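Long-range contacts in phosphoinositol-specific phospholipase C (Pseudomonas sp., PDB 5FYP), which probably cleaves the phosphodiester bond of phosphoinositide lipids in a calcium-dependent reaction, as a bacterial phospholipase C built on a TIM-barrel fold: residues Gly263-Ser268 against Ala281-Ala286; Ile211-Asn216 against Gly234-Asn239; Thr156-Gly161 against Lys170-Pro175; Gly146-Pro151 against Val184-Asn189; Trp248-Phe253 against Asn274-Leu279. All blocks are in the same frame, centred on the assembly; numbering follows the deposited sequence.

Contacts 2 and 4 are buried near the barrel wall, whereas contacts 1, 3 and 5 are partly buried and lie farther from the centre of the chain. Contact 4 uses backbone bonds and leucine, valine and phenylalanine packing; contact 2 mixes apolar packing with one amide-hydroxyl bond and bridging waters. They touch through Ser212 and Met238 against Val187. Contacts 1 and 2 both reach the sheet containing strands 238-242 and 279-282. Contacts 5 and 3 each set a helix against a neighbouring loop, with aliphatic carbon over an aromatic face; contact 3 meets contact 4 through Pro175 and Phe149. Contact 1, by contrast, relies on a carboxylate, a phenol and water.

Contact 1 (Gly263-Ser268 against Ala281-Ala286); sequences GDDEVS and AYYRFA
Asp265 and Tyr282 join the loop after strand 258-262 to the end of its TIM-barrel neighbour, strand 279-282. Asp265 OD2 accepts a hydrogen bond from Tyr283 N at 2.9 Å, the donor lying nearly along the C-O axis. The carboxylate crosses the Tyr283 side chain at about a right angle, yet its plane is only 9° from that of the ring, and OD2 comes within 3.4 Å of Tyr283 CD2. With CG anti to its own carbonyl carbon (chi1 -63°), the Asp265 side chain is directed across to this backbone. Tyr282 brings its ring edge to the turn, with Asp265 O and Val267 O near the ring plane, and Tyr282 OH donates to Val267 O at 2.7 Å.

In the next shell, a type I turn from Asp264 to Val267 presents both acceptors. His272 contacts both halves of the join, bonding Tyr282 OH and Asp264 OD2, while Lys246 forms a salt bridge with the latter. Tyr283 stacks on His26. Waters complete the polar network: one links Asp265 OD2 to Arg284 N, and another accepts from Gly263 N while donating to Asp265 OD1 at 2.7 Å and Ala281 O at 2.8 Å.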
# COMPACT_ATOMS: atom_id res chain seq x y z
N GLY A 263 8.43 8.93 7.11
CA GLY A 263 9.19 10.08 7.55
C GLY A 263 9.83 9.96 8.90
O GLY A 263 10.36 10.94 9.40
N ASP A 264 9.81 8.77 9.49
CA ASP A 264 10.30 8.59 10.88
C ASP A 264 11.54 7.70 10.90
O ASP A 264 11.70 6.87 11.78
CB ASP A 264 9.19 8.03 11.76
CG ASP A 264 9.42 8.27 13.24
OD1 ASP A 264 10.04 9.32 13.59
OD2 ASP A 264 8.91 7.49 14.06
N ASP A 265 12.48 8.00 10.02
CA ASP A 265 13.62 7.13 9.78
C ASP A 265 14.61 6.99 10.93
O ASP A 265 15.39 6.04 10.94
CB ASP A 265 14.40 7.63 8.55
CG ASP A 265 13.57 7.55 7.29
OD1 ASP A 265 12.63 8.40 7.19
OD2 ASP A 265 13.78 6.62 6.51
N GLU A 266 14.65 7.95 11.84
CA GLU A 266 15.64 7.92 12.94
C GLU A 266 15.13 7.15 14.13
O GLU A 266 15.85 7.02 15.11
CB GLU A 266 16.06 9.32 13.30
CG GLU A 266 17.00 9.94 12.26
CD GLU A 266 16.35 10.32 10.95
OE1 GLU A 266 15.39 11.13 10.96
OE2 GLU A 266 16.85 9.89 9.91
N VAL A 267 13.93 6.60 14.03
CA VAL A 267 13.36 5.70 15.03
C VAL A 267 13.46 4.26 14.51
O VAL A 267 13.15 3.99 13.37
CB VAL A 267 11.92 6.12 15.35
CG1 VAL A 267 11.21 5.10 16.24
CG2 VAL A 267 11.94 7.50 16.00
N SER A 268 13.94 3.36 15.35
CA SER A 268 14.23 2.00 14.96
C SER A 268 12.98 1.18 14.68
O SER A 268 11.87 1.51 15.13
CB SER A 268 15.01 1.29 16.04
OG SER A 268 14.17 1.02 17.13
N ALA A 281 7.95 2.94 7.09
CA ALA A 281 8.62 3.25 5.83
C ALA A 281 9.97 3.90 6.07
O ALA A 281 10.05 4.92 6.74
CB ALA A 281 7.75 4.15 5.00
N TYR A 282 11.01 3.31 5.48
CA TYR A 282 12.37 3.81 5.58
C TYR A 282 13.00 3.98 4.21
O TYR A 282 12.93 3.07 3.37
CB TYR A 282 13.26 2.84 6.34
CG TYR A 282 12.93 2.68 7.78
CD1 TYR A 282 12.04 1.70 8.20
CD2 TYR A 282 13.57 3.44 8.77
CE1 TYR A 282 11.77 1.51 9.54
CE2 TYR A 282 13.30 3.25 10.12
CZ TYR A 282 12.40 2.29 10.49
OH TYR A 282 12.15 2.05 11.80
N TYR A 283 13.69 5.10 4.00
CA TYR A 283 14.51 5.24 2.81
C TYR A 283 15.56 4.11 2.73
O TYR A 283 15.73 3.48 1.69
CB TYR A 283 15.20 6.59 2.80
CG TYR A 283 14.25 7.74 2.72
CD1 TYR A 283 13.48 7.96 1.57
CD2 TYR A 283 14.12 8.67 3.76
CE1 TYR A 283 12.62 9.04 1.46
CE2 TYR A 283 13.25 9.74 3.68
CZ TYR A 283 12.52 9.94 2.52
OH TYR A 283 11.69 11.02 2.39
N ARG A 284 16.25 3.91 3.84
CA ARG A 284 17.35 2.91 3.98
C ARG A 284 16.76 1.65 4.63
O ARG A 284 17.05 1.30 5.77
CB ARG A 284 18.51 3.48 4.78
CG ARG A 284 19.06 4.80 4.21
CD ARG A 284 20.08 5.50 5.10
NE ARG A 284 21.24 4.71 5.36
CZ ARG A 284 22.15 5.02 6.28
NH1 ARG A 284 22.01 6.10 7.12
NH2 ARG A 284 23.21 4.23 6.42
N PHE A 285 15.89 0.99 3.88
CA PHE A 285 15.13 -0.14 4.43
C PHE A 285 16.01 -1.35 4.81
O PHE A 285 15.73 -1.99 5.83
CB PHE A 285 14.01 -0.57 3.47
CG PHE A 285 14.48 -0.79 2.05
CD1 PHE A 285 15.01 -2.01 1.66
CD2 PHE A 285 14.44 0.25 1.14
CE1 PHE A 285 15.50 -2.17 0.38
CE2 PHE A 285 14.96 0.09 -0.12
CZ PHE A 285 15.48 -1.12 -0.50
N ALA A 286 17.05 -1.62 4.05
CA ALA A 286 17.87 -2.82 4.32
C ALA A 286 18.61 -2.69 5.64
O ALA A 286 18.87 -3.70 6.31
CB ALA A 286 18.84 -3.10 3.20
O HOH W 1 10.55 7.48 5.81
O HOH W 2 8.88 6.05 9.02
O HOH W 3 16.22 5.53 6.27

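Contact 2 (Ile211-Asn216 against Gly234-Asn239)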
# COMPACT_ATOMS: atom_id res chain seq x y z
N ILE A 211 -7.99 1.97 -0.03
CA ILE A 211 -7.69 3.36 0.23
C ILE A 211 -7.11 3.55 1.63
O ILE A 211 -7.53 2.89 2.58
CB ILE A 211 -8.91 4.28 0.01
CG1 ILE A 211 -10.11 3.95 0.90
CG2 ILE A 211 -9.31 4.27 -1.47
CD1 ILE A 211 -11.15 5.05 0.93
N SER A 212 -6.10 4.41 1.75
CA SER A 212 -5.47 4.64 3.03
C SER A 212 -5.31 6.13 3.28
O SER A 212 -4.35 6.74 2.81
CB SER A 212 -4.12 3.94 3.09
OG SER A 212 -3.55 4.12 4.37
N PRO A 213 -6.31 6.74 3.93
CA PRO A 213 -6.30 8.21 4.03
C PRO A 213 -5.24 8.75 4.98
O PRO A 213 -4.85 8.10 5.95
CB PRO A 213 -7.70 8.53 4.55
CG PRO A 213 -8.12 7.30 5.27
CD PRO A 213 -7.54 6.16 4.47
N VAL A 214 -4.85 9.99 4.70
CA VAL A 214 -4.05 10.79 5.61
C VAL A 214 -4.84 10.91 6.91
O VAL A 214 -6.01 11.26 6.93
CB VAL A 214 -3.79 12.20 5.02
CG1 VAL A 214 -3.06 13.07 6.02
CG2 VAL A 214 -3.02 12.10 3.71
N THR A 215 -4.15 10.60 8.03
CA THR A 215 -4.78 10.41 9.35
C THR A 215 -4.16 11.31 10.39
O THR A 215 -2.96 11.20 10.62
CB THR A 215 -4.64 8.93 9.70
OG1 THR A 215 -5.33 8.13 8.73
CG2 THR A 215 -5.19 8.58 11.08
N ASN A 216 -5.00 12.15 10.99
CA ASN A 216 -4.56 13.01 12.08
C ASN A 216 -5.61 13.20 13.17
O ASN A 216 -5.46 14.07 14.02
CB ASN A 216 -3.97 14.34 11.61
CG ASN A 216 -4.97 15.23 10.95
OD1 ASN A 216 -6.16 15.07 11.08
ND2 ASN A 216 -4.45 16.15 10.17
N GLY A 234 -16.49 4.43 4.92
CA GLY A 234 -16.82 3.07 5.31
C GLY A 234 -15.93 1.99 4.71
O GLY A 234 -15.87 0.90 5.25
N TYR A 235 -15.21 2.31 3.61
CA TYR A 235 -14.30 1.37 2.97
C TYR A 235 -12.91 1.37 3.59
O TYR A 235 -12.05 0.61 3.16
CB TYR A 235 -14.20 1.66 1.46
CG TYR A 235 -15.47 1.40 0.69
CD1 TYR A 235 -15.75 0.13 0.16
CD2 TYR A 235 -16.42 2.37 0.55
CE1 TYR A 235 -16.93 -0.12 -0.52
CE2 TYR A 235 -17.62 2.13 -0.13
CZ TYR A 235 -17.87 0.87 -0.65
OH TYR A 235 -19.04 0.58 -1.29
N VAL A 236 -12.65 2.25 4.55
CA VAL A 236 -11.28 2.42 5.05
C VAL A 236 -10.84 1.26 5.95
O VAL A 236 -11.38 1.08 7.04
CB VAL A 236 -11.18 3.77 5.79
CG1 VAL A 236 -9.87 3.92 6.53
CG2 VAL A 236 -11.37 4.92 4.80
N ALA A 237 -9.79 0.58 5.49
CA ALA A 237 -9.20 -0.54 6.20
C ALA A 237 -7.71 -0.34 6.45
O ALA A 237 -7.01 -1.24 6.93
CB ALA A 237 -9.41 -1.83 5.42
N MET A 238 -7.21 0.87 6.13
CA MET A 238 -5.81 1.22 6.20
C MET A 238 -5.72 2.71 6.50
O MET A 238 -6.62 3.46 6.14
CB MET A 238 -5.09 0.93 4.89
CG MET A 238 -5.07 -0.54 4.53
SD MET A 238 -3.71 -0.83 3.37
CE MET A 238 -3.81 -2.61 3.13
N ASN A 239 -4.64 3.11 7.16
CA ASN A 239 -4.44 4.52 7.51
C ASN A 239 -2.98 4.90 7.30
O ASN A 239 -2.08 4.13 7.59
CB ASN A 239 -4.86 4.79 8.95
CG ASN A 239 -6.37 4.70 9.12
OD1 ASN A 239 -6.92 3.63 9.45
ND2 ASN A 239 -7.04 5.80 8.87
O HOH W 4 -8.54 0.41 2.98
O HOH W 5 -10.45 0.19 0.97
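Where strand 210-211 of the TIM barrel runs out and strand 238-242 begins, Ile211, Pro213 and Thr215 meet Val236 and Asn239 across a seam between the two sheets. The short segments run 47° apart, and water takes part in joining them: one molecule donates to Ile211 O and accepts from Ala237 N at 2.8 Å, while a second links Ile211 N to Tyr235 O.

Val236 gives the seam its apolar part. Its CG2 branch meets Ile211 CD1, the two side chains crossing at about a right angle, and its CG1 branch touches Pro213 CD at 3.8 Å. Helix 193-203 lies against Ile211 through Leu196, Tyr199 and Ala200. Further along, Ser212 turns its hydroxyl anti to the backbone N (chi1 -178°), which sets OG against the peptide of Met238 and Asn239, 3.1 Å from Asn239 C; the angle to Asn239 N is too poor for a hydrogen bond. Met238 O is buried without a hydrogen-bonding partner; among its neighbours are two carbons, Ser212 CA at 3.5 Å in a CA-H...O contact and Pro213 CD at 3.3 Å.

The polar grip is at the far end. Asn239 has a second-shell partner in His257, which bonds its OD1, and its ND2 also reaches Asp220 O. That same ND2 donates to Thr215 OG1 at 2.9 Å, with the acceptor close to the amide plane. Thr215 OG1 is fixed from a second direction as well, since it donates to Pro213 O at 2.8 Å from above the carbonyl plane.

Contact 3 (Thr156-Gly161 against Lys170-Pro175); sequences THIGSG and KGKSWP
His157, Ile158 and Lys172 bury the most surface where the last turn of helix 151-158 meets the loop 170-175. The imidazole of His157 extends from the helix with CG anti to the backbone N (chi1 -180°), which carries the ring out to the loop. There Pro175 covers one face: its CG sits 3.7 Å from the ring centroid and only 9° off the normal, a CH-pi contact placed squarely over the centre. The same ring meets Ser173 O at its edge, near its plane, with CD2 3.2 Å from that oxygen. An alanine in place of Pro175 would lose the CG and CD carbons and is likely to leave this imidazole face without its cover, making the ring freer to turn.

Ile158 faces the loop beside it. Its CG2 branch lies 4.0 Å from Lys172 CB and 3.9 Å from Ser173 O. Lys172 is bent at chi2 (-88°), which folds its aliphatic chain obliquely across the isoleucine and brings CE within 3.7 Å of Ile158 O, near the end of the helix. Immediately afterwards Gly159 adopts positive phi and ends the helix in a Schellman motif.

Behind this partly exposed surface, the loop is pinned by Trp174, whose indole NE1 bonds Ser256 O. Trp174 and Pro175 both lean on Leu154, one helical turn earlier than Ile158, while Ile158 also packs on Leu165 and Asn168 of helix 165-168. Pro175 reaches Phe149, in the chain that leads into helix 151-158, and Trp174 touches Leu185 of strand 184-189.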
# COMPACT_ATOMS: atom_id res chain seq x y z
N THR A 156 -15.44 -10.08 2.91
CA THR A 156 -15.96 -11.42 2.97
C THR A 156 -15.32 -12.21 4.11
O THR A 156 -16.00 -12.92 4.84
CB THR A 156 -15.76 -12.11 1.62
OG1 THR A 156 -16.56 -11.41 0.66
CG2 THR A 156 -16.14 -13.58 1.67
N HIS A 157 -14.01 -12.09 4.27
CA HIS A 157 -13.31 -12.80 5.34
C HIS A 157 -13.92 -12.51 6.72
O HIS A 157 -14.07 -13.41 7.53
CB HIS A 157 -11.82 -12.46 5.36
CG HIS A 157 -11.08 -13.16 6.42
ND1 HIS A 157 -10.77 -14.50 6.36
CD2 HIS A 157 -10.62 -12.72 7.62
CE1 HIS A 157 -10.12 -14.85 7.45
NE2 HIS A 157 -10.02 -13.80 8.23
N ILE A 158 -14.22 -11.25 6.98
CA ILE A 158 -14.76 -10.85 8.30
C ILE A 158 -16.29 -10.83 8.36
O ILE A 158 -16.87 -10.47 9.38
CB ILE A 158 -14.20 -9.49 8.77
CG1 ILE A 158 -14.74 -8.30 7.94
CG2 ILE A 158 -12.68 -9.52 8.78
CD1 ILE A 158 -14.62 -6.98 8.64
N GLY A 159 -16.97 -11.20 7.28
CA GLY A 159 -18.45 -11.23 7.28
C GLY A 159 -19.12 -9.85 7.22
O GLY A 159 -20.21 -9.69 7.75
N SER A 160 -18.47 -8.89 6.56
CA SER A 160 -18.95 -7.52 6.45
C SER A 160 -19.25 -7.17 4.99
O SER A 160 -18.61 -7.71 4.08
CB SER A 160 -17.86 -6.58 6.98
OG SER A 160 -18.23 -5.20 6.92
N GLY A 161 -20.09 -6.16 4.78
CA GLY A 161 -20.06 -5.45 3.52
C GLY A 161 -18.77 -4.66 3.36
O GLY A 161 -18.19 -4.20 4.36
N LYS A 170 -13.00 -3.64 13.58
CA LYS A 170 -12.64 -3.57 14.98
C LYS A 170 -12.94 -4.92 15.65
O LYS A 170 -14.05 -5.42 15.60
CB LYS A 170 -13.39 -2.44 15.66
CG LYS A 170 -12.96 -2.20 17.10
CD LYS A 170 -13.86 -1.13 17.74
CE LYS A 170 -15.18 -1.83 18.08
NZ LYS A 170 -16.01 -1.16 19.05
N GLY A 171 -11.93 -5.48 16.27
CA GLY A 171 -12.09 -6.78 16.95
C GLY A 171 -11.93 -7.97 16.04
O GLY A 171 -12.05 -9.10 16.49
N LYS A 172 -11.57 -7.73 14.78
CA LYS A 172 -11.46 -8.83 13.82
C LYS A 172 -10.01 -9.01 13.34
O LYS A 172 -9.18 -8.11 13.29
CB LYS A 172 -12.43 -8.60 12.64
CG LYS A 172 -13.94 -8.77 12.98
CD LYS A 172 -14.41 -10.22 12.81
CE LYS A 172 -15.90 -10.48 12.91
NZ LYS A 172 -16.63 -9.59 13.82
N SER A 173 -9.74 -10.22 12.91
CA SER A 173 -8.44 -10.59 12.34
C SER A 173 -8.52 -10.65 10.83
O SER A 173 -9.45 -11.23 10.23
CB SER A 173 -8.01 -11.97 12.85
OG SER A 173 -7.81 -11.93 14.23
N TRP A 174 -7.51 -10.06 10.18
CA TRP A 174 -7.30 -10.32 8.75
C TRP A 174 -6.89 -11.78 8.55
O TRP A 174 -6.43 -12.44 9.50
CB TRP A 174 -6.18 -9.42 8.22
CG TRP A 174 -6.53 -7.96 8.12
CD1 TRP A 174 -7.08 -7.16 9.09
CD2 TRP A 174 -6.27 -7.10 7.00
NE1 TRP A 174 -7.20 -5.87 8.62
CE2 TRP A 174 -6.71 -5.80 7.35
CE3 TRP A 174 -5.72 -7.30 5.72
CZ2 TRP A 174 -6.63 -4.74 6.48
CZ3 TRP A 174 -5.64 -6.23 4.85
CH2 TRP A 174 -6.13 -4.98 5.23
N PRO A 175 -6.94 -12.27 7.30
CA PRO A 175 -6.29 -13.55 7.02
C PRO A 175 -4.82 -13.51 7.44
O PRO A 175 -4.17 -12.45 7.49
CB PRO A 175 -6.44 -13.70 5.50
CG PRO A 175 -7.62 -12.82 5.15
CD PRO A 175 -7.47 -11.66 6.08

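Contact 4 (Gly146-Pro151 against Val184-Asn189); sequences GKLFTP and VLLVLN
The Phe149 ring meets Leu185 obliquely, its CD2 4.0 Å from Leu185 CG, and the two side chains lie side by side pointing the same way. With CG anti to the backbone N (chi1 178°), the ring is carried alongside this leucine, while Leu180 and Trp174 pack on it from outside the two segments. Leu148 serves the other side of the chain: its CD2 approaches Leu186 CD1 at 3.7 Å, the two leucines crossing at a slant, and also lies against Val184 CG1. Phe144 of helix 133-144 backs both Val184 and Leu186.

Between these layers the backbones form a single parallel beta bridge at the beginning of the TIM-barrel strand 184-189. Val184 N donates to Lys147 O at 2.9 Å, and Phe149 N donates to Val184 O at 3.0 Å. Leu148 CA adds a CA-H...O contact to Val184 O at 3.3 Å. Beyond the bridge, a water donates to Phe149 O and accepts from Leu186 N. The division of labour is plain: main-chain bonds and one water join the polar backbone atoms across the contact, hydrocarbon fills both sides, and the charge of Lys147 is directed away to Asp106 and Ser105.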
# COMPACT_ATOMS: atom_id res chain seq x y z
N GLY A 146 -5.17 -12.77 -10.80
CA GLY A 146 -5.65 -13.35 -9.58
C GLY A 146 -4.76 -13.20 -8.39
O GLY A 146 -5.11 -13.70 -7.33
N LYS A 147 -3.61 -12.51 -8.52
CA LYS A 147 -2.73 -12.33 -7.36
C LYS A 147 -3.31 -11.37 -6.33
O LYS A 147 -2.88 -11.38 -5.19
CB LYS A 147 -1.36 -11.82 -7.78
CG LYS A 147 -0.55 -12.82 -8.58
CD LYS A 147 0.79 -12.20 -9.00
CE LYS A 147 1.62 -13.10 -9.92
NZ LYS A 147 2.07 -14.33 -9.23
N LEU A 148 -4.23 -10.51 -6.73
CA LEU A 148 -4.70 -9.46 -5.81
C LEU A 148 -5.55 -9.99 -4.68
O LEU A 148 -6.34 -10.95 -4.84
CB LEU A 148 -5.48 -8.39 -6.56
CG LEU A 148 -4.69 -7.64 -7.63
CD1 LEU A 148 -5.57 -6.56 -8.22
CD2 LEU A 148 -3.43 -7.04 -7.09
N PHE A 149 -5.38 -9.37 -3.53
CA PHE A 149 -6.28 -9.46 -2.38
C PHE A 149 -6.83 -8.04 -2.20
O PHE A 149 -6.06 -7.11 -2.07
CB PHE A 149 -5.52 -9.92 -1.14
CG PHE A 149 -6.36 -9.99 0.10
CD1 PHE A 149 -7.17 -11.08 0.34
CD2 PHE A 149 -6.31 -8.99 1.05
CE1 PHE A 149 -7.94 -11.17 1.50
CE2 PHE A 149 -7.08 -9.07 2.20
CZ PHE A 149 -7.90 -10.16 2.42
N THR A 150 -8.15 -7.91 -2.26
CA THR A 150 -8.82 -6.61 -2.35
C THR A 150 -9.72 -6.34 -1.14
O THR A 150 -9.98 -7.24 -0.33
CB THR A 150 -9.68 -6.57 -3.60
OG1 THR A 150 -10.80 -7.45 -3.39
CG2 THR A 150 -8.90 -6.96 -4.86
N PRO A 151 -10.25 -5.12 -1.05
CA PRO A 151 -11.16 -4.82 0.07
C PRO A 151 -12.35 -5.77 0.18
O PRO A 151 -12.69 -6.21 1.27
CB PRO A 151 -11.56 -3.38 -0.20
CG PRO A 151 -10.36 -2.77 -0.88
CD PRO A 151 -9.85 -3.89 -1.76
N VAL A 184 -0.82 -10.16 -3.57
CA VAL A 184 -0.42 -8.75 -3.69
C VAL A 184 -1.58 -7.89 -3.22
O VAL A 184 -2.72 -8.08 -3.61
CB VAL A 184 -0.05 -8.41 -5.13
CG1 VAL A 184 0.22 -6.93 -5.32
CG2 VAL A 184 1.15 -9.24 -5.59
N LEU A 185 -1.26 -6.94 -2.33
CA LEU A 185 -2.20 -5.94 -1.82
C LEU A 185 -1.78 -4.58 -2.33
O LEU A 185 -0.63 -4.20 -2.16
CB LEU A 185 -2.21 -5.90 -0.27
CG LEU A 185 -2.88 -7.07 0.45
CD1 LEU A 185 -2.11 -8.36 0.33
CD2 LEU A 185 -3.09 -6.73 1.90
N LEU A 186 -2.70 -3.87 -2.95
CA LEU A 186 -2.45 -2.55 -3.48
C LEU A 186 -3.09 -1.50 -2.58
O LEU A 186 -4.23 -1.68 -2.14
CB LEU A 186 -3.03 -2.44 -4.87
CG LEU A 186 -2.53 -3.49 -5.85
CD1 LEU A 186 -3.22 -3.33 -7.19
CD2 LEU A 186 -1.01 -3.44 -6.02
N VAL A 187 -2.37 -0.39 -2.36
CA VAL A 187 -2.84 0.64 -1.43
C VAL A 187 -2.74 1.98 -2.13
O VAL A 187 -1.71 2.29 -2.72
CB VAL A 187 -1.95 0.64 -0.18
CG1 VAL A 187 -2.49 1.66 0.84
CG2 VAL A 187 -1.86 -0.75 0.44
N LEU A 188 -3.78 2.79 -2.06
CA LEU A 188 -3.79 4.13 -2.66
C LEU A 188 -3.50 5.18 -1.59
O LEU A 188 -4.15 5.21 -0.54
CB LEU A 188 -5.14 4.40 -3.30
CG LEU A 188 -5.26 5.71 -4.08
CD1 LEU A 188 -4.32 5.71 -5.29
CD2 LEU A 188 -6.69 5.95 -4.49
N ASN A 189 -2.52 6.04 -1.88
CA ASN A 189 -2.26 7.24 -1.10
C ASN A 189 -2.39 8.45 -2.03
O ASN A 189 -2.23 8.33 -3.25
CB ASN A 189 -0.87 7.25 -0.44
CG ASN A 189 -0.65 6.22 0.64
OD1 ASN A 189 -1.56 5.53 1.16
ND2 ASN A 189 0.55 6.13 1.04
O HOH W 6 -5.24 -4.95 -3.62

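Contact 5 (Trp248-Phe253 against Asn274-Leu279); sequences WAKQAF and NQKINL
A Schellman motif ends helix 269-274, and its C-prime residue, Lys276, lays its side chain against Phe253 of helix 249-254. The motif bonds Ile277 N to His272 O and Lys276 N to Ile273 O, and Lys276 takes the positive phi (64°) that it requires. Lys276 CB touches Phe253 CB at 3.8 Å; the chain then bends at chi2 and sets CD over the middle of the ring, 4.0 Å from the centroid and 5° off its normal. The contact is CH-pi, made by aliphatic carbon. On the phenylalanine side, CG anti to the backbone N (chi1 174°) swings the ring off the helix to lie under the lysine. Phe298, the C-terminal residue, meets the same ring edge-to-face. A serine in place of Phe253 would probably leave the Lys276 methylenes without their aromatic floor, open a gap beside Phe298 and set the lysine chain free to move.

These are consecutive helices on the outside of the TIM-barrel strands, with strand 258-262 between them in the chain, and the peptide after the second leads into strand 279-282. One helical turn before Phe253, Ala249 points toward the other segment, its CB a close 3.5 Å from Ile277 CG1. Ile277 also rests on Val261. The neighbouring Asn278 is bound to strands 258-262 and 20-25 through Gly259 N and Ile20 O, its ND2 also reaching Asn18 O just before the latter. Nearer the surface, Lys250 crosses Lys276 obliquely and places CG 3.8 Å from Gln275 O, while Gln275 OE1 bonds Lys246 NZ.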
# COMPACT_ATOMS: atom_id res chain seq x y z
N TRP A 248 -1.38 7.86 16.08
CA TRP A 248 -2.64 7.28 15.60
C TRP A 248 -2.50 5.82 15.16
O TRP A 248 -3.51 5.14 15.03
CB TRP A 248 -3.26 8.13 14.48
CG TRP A 248 -3.71 9.42 15.02
CD1 TRP A 248 -3.11 10.61 14.94
CD2 TRP A 248 -4.83 9.60 15.89
NE1 TRP A 248 -3.79 11.54 15.69
CE2 TRP A 248 -4.86 10.93 16.28
CE3 TRP A 248 -5.83 8.75 16.36
CZ2 TRP A 248 -5.83 11.43 17.18
CZ3 TRP A 248 -6.78 9.21 17.25
CH2 TRP A 248 -6.78 10.55 17.64
N ALA A 249 -1.27 5.31 15.02
CA ALA A 249 -1.09 3.93 14.63
C ALA A 249 -1.69 2.99 15.69
O ALA A 249 -2.19 1.93 15.35
CB ALA A 249 0.35 3.58 14.36
N LYS A 250 -1.63 3.37 16.96
CA LYS A 250 -2.23 2.54 18.01
C LYS A 250 -3.72 2.36 17.81
O LYS A 250 -4.28 1.30 18.09
CB LYS A 250 -1.92 3.08 19.42
CG LYS A 250 -0.48 2.86 19.88
CD LYS A 250 -0.17 3.34 21.28
CE LYS A 250 1.21 2.85 21.70
NZ LYS A 250 1.32 1.38 21.94
N GLN A 251 -4.39 3.40 17.32
CA GLN A 251 -5.83 3.32 17.01
C GLN A 251 -6.08 2.59 15.70
O GLN A 251 -7.08 1.86 15.62
CB GLN A 251 -6.47 4.67 17.09
CG GLN A 251 -6.80 5.06 18.52
CD GLN A 251 -7.95 4.19 19.04
OE1 GLN A 251 -9.00 4.05 18.35
NE2 GLN A 251 -7.65 3.36 20.02
N ALA A 252 -5.22 2.76 14.70
CA ALA A 252 -5.32 1.88 13.53
C ALA A 252 -5.26 0.41 13.96
O ALA A 252 -6.08 -0.42 13.57
CB ALA A 252 -4.23 2.20 12.53
N PHE A 253 -4.26 0.10 14.79
CA PHE A 253 -4.10 -1.23 15.34
C PHE A 253 -5.34 -1.70 16.07
O PHE A 253 -5.83 -2.83 15.89
CB PHE A 253 -2.85 -1.23 16.26
CG PHE A 253 -2.62 -2.52 17.02
CD1 PHE A 253 -1.95 -3.57 16.48
CD2 PHE A 253 -3.10 -2.65 18.30
CE1 PHE A 253 -1.75 -4.73 17.21
CE2 PHE A 253 -2.89 -3.81 19.04
CZ PHE A 253 -2.23 -4.85 18.48
N ASN A 274 6.91 -1.42 18.94
CA ASN A 274 6.33 -1.08 20.22
C ASN A 274 5.19 -0.02 20.10
O ASN A 274 4.23 -0.03 20.89
CB ASN A 274 7.48 -0.67 21.12
CG ASN A 274 8.56 -1.80 21.30
OD1 ASN A 274 8.32 -3.05 21.17
ND2 ASN A 274 9.76 -1.35 21.63
N GLN A 275 5.27 0.82 19.05
CA GLN A 275 4.28 1.83 18.70
C GLN A 275 3.11 1.30 17.84
O GLN A 275 2.25 2.08 17.40
CB GLN A 275 4.99 3.02 18.05
CG GLN A 275 5.94 3.69 19.06
CD GLN A 275 6.91 4.71 18.49
OE1 GLN A 275 7.14 4.86 17.31
NE2 GLN A 275 7.46 5.49 19.41
N LYS A 276 3.08 -0.01 17.62
CA LYS A 276 1.96 -0.70 16.96
C LYS A 276 1.77 -0.28 15.50
O LYS A 276 0.65 -0.20 15.01
CB LYS A 276 0.64 -0.58 17.73
CG LYS A 276 0.71 -1.06 19.15
CD LYS A 276 1.03 -2.54 19.28
CE LYS A 276 0.89 -2.96 20.72
NZ LYS A 276 1.65 -4.17 21.05
N ILE A 277 2.89 -0.03 14.83
CA ILE A 277 2.88 0.39 13.43
C ILE A 277 3.05 -0.85 12.56
O ILE A 277 4.07 -1.55 12.65
CB ILE A 277 3.99 1.40 13.15
CG1 ILE A 277 3.75 2.68 13.98
CG2 ILE A 277 4.11 1.67 11.68
CD1 ILE A 277 4.99 3.54 14.18
N ASN A 278 2.10 -1.10 11.66
CA ASN A 278 2.26 -2.24 10.74
C ASN A 278 3.35 -2.05 9.71
O ASN A 278 4.11 -3.00 9.46
CB ASN A 278 0.97 -2.55 10.00
CG ASN A 278 -0.13 -3.08 10.89
OD1 ASN A 278 -1.11 -2.38 11.19
ND2 ASN A 278 -0.01 -4.34 11.29
N LEU A 279 3.38 -0.89 9.08
CA LEU A 279 4.31 -0.65 7.97
C LEU A 279 5.14 0.60 8.29
O LEU A 279 4.60 1.71 8.28
CB LEU A 279 3.53 -0.46 6.66
CG LEU A 279 2.53 -1.53 6.29
CD1 LEU A 279 1.75 -1.14 5.04
CD2 LEU A 279 3.12 -2.93 6.14